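Dipicolinate synthase, B chain (Bacillus cereus, PDB 3MCU) probably acts together with its partner subunit DpaA to oxidise dihydrodipicolinate to the spore metabolite dipicolinate with NADP(+). Local coordinates at residues Asp176-Leu179 with Glu180-Gly184. Residues are numbered along the deposited sequence; the frame is centred on the assembly and turned at random.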
# COMPACT_ATOMS: atom_id res chain seq x y z
N ASP D 176 8.65 3.85 30.66
CA ASP D 176 9.81 3.10 30.18
C ASP D 176 10.01 3.24 28.69
O ASP D 176 11.14 3.26 28.20
CB ASP D 176 9.66 1.62 30.52
CG ASP D 176 9.90 1.34 31.97
OD1 ASP D 176 9.44 0.28 32.45
OD2 ASP D 176 10.55 2.20 32.62
N THR D 177 8.90 3.31 27.96
CA THR D 177 8.95 3.43 26.51
C THR D 177 9.48 4.79 26.07
O THR D 177 10.34 4.87 25.19
CB THR D 177 7.57 3.16 25.88
OG1 THR D 177 7.09 1.89 26.34
CG2 THR D 177 7.66 3.20 24.34
N VAL D 178 8.98 5.86 26.67
CA VAL D 178 9.51 7.15 26.27
C VAL D 178 10.97 7.36 26.70
O VAL D 178 11.71 8.04 26.02
CB VAL D 178 8.58 8.36 26.58
CG1 VAL D 178 7.19 7.92 26.99
CG2 VAL D 178 9.23 9.35 27.55
N LEU D 179 11.39 6.72 27.79
CA LEU D 179 12.80 6.77 28.20
C LEU D 179 13.70 6.17 27.13
O LEU D 179 14.75 6.74 26.82
CB LEU D 179 13.01 6.04 29.53
CG LEU D 179 12.84 6.90 30.78
CD1 LEU D 179 12.77 6.04 32.06
CD2 LEU D 179 13.97 7.92 30.84
N GLU D 180 13.30 5.03 26.58
CA GLU D 180 14.06 4.42 25.48
C GLU D 180 13.97 5.27 24.21
O GLU D 180 14.95 5.38 23.47
CB GLU D 180 13.58 2.99 25.20
CG GLU D 180 13.88 1.96 26.29
CD GLU D 180 15.34 1.96 26.76
OE1 GLU D 180 16.24 1.76 25.91
OE2 GLU D 180 15.57 2.15 27.98
N ALA D 181 12.80 5.84 23.95
CA ALA D 181 12.60 6.59 22.71
C ALA D 181 13.46 7.84 22.67
O ALA D 181 13.95 8.20 21.62
CB ALA D 181 11.11 6.96 22.49
N LEU D 182 13.64 8.50 23.81
CA LEU D 182 14.52 9.67 23.88
C LEU D 182 15.96 9.35 23.50
O LEU D 182 16.72 10.23 23.10
CB LEU D 182 14.45 10.32 25.26
CG LEU D 182 13.07 10.90 25.58
CD1 LEU D 182 12.85 11.05 27.10
CD2 LEU D 182 12.89 12.23 24.81
N GLN D 183 16.34 8.08 23.64
CA GLN D 183 17.63 7.59 23.18
C GLN D 183 17.55 7.01 21.79
O GLN D 183 18.52 6.42 21.28
CB GLN D 183 18.13 6.49 24.11
CG GLN D 183 18.26 6.91 25.55
CD GLN D 183 18.71 5.76 26.42
OE1 GLN D 183 19.89 5.43 26.47
NE2 GLN D 183 17.76 5.14 27.12
N GLY D 184 16.38 7.13 21.17
CA GLY D 184 16.15 6.55 19.86
C GLY D 184 16.09 5.03 19.82
O GLY D 184 16.46 4.41 18.82
O HOH W 1 13.18 2.15 30.00
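Asp176 O, Thr177 O and Val178 O accept the backbone N-H groups of Glu180, Ala181 and Leu182 in turn, which makes this the last turns of an alpha-helix, closed at its C-terminal end by a Schellman motif. The tightest of the three runs from Ala181 N to Thr177 O at 2.9 Å. Beyond them, Gly184 leaves helical geometry with a positive phi of 70°, and its N reaches back to Ala181 O at 2.7 Å across a type I beta turn spanning Ala181 to Gly184. Leu179 O is the next acceptor along, and a side chain turns to it: Gln183 NE2 approaches at 3.4 Å, a long and weak bond, though straight at 166°. The Gln183 chain leaves its backbone with CG anti to the carbonyl carbon and stays extended at chi2, which carries the amide back along the helix to that oxygen.

Of the side chains, Val178 and Leu182 share a face of the helix and run alongside each other in the same direction, one turn apart, with Val178 CG2 4.0 Å from Leu182 CD1. This face, together with Thr177 and Ala181, packs on the central sheet of this Flavoprotein-family protein: on strand 124-130, Val125 touches Thr177, Val178 and Ala181, while on strand 87-94 Val89 meets Val178 and Cys87 meets Leu182. Thr177 OG1 is hydrogen-bonded to Leu173 O, one turn earlier.

Glu180 sets its CG 3.6 Å from Asp176 O through chi1, and the bend at chi2 (-50°) then turns the carboxylate to where OE2 meets a water. That water bridges the two groups, donating to Asp176 O at 2.9 Å and to Glu180 OE2 at 3.1 Å; Asp176 O therefore accepts from both this water and Glu180 N.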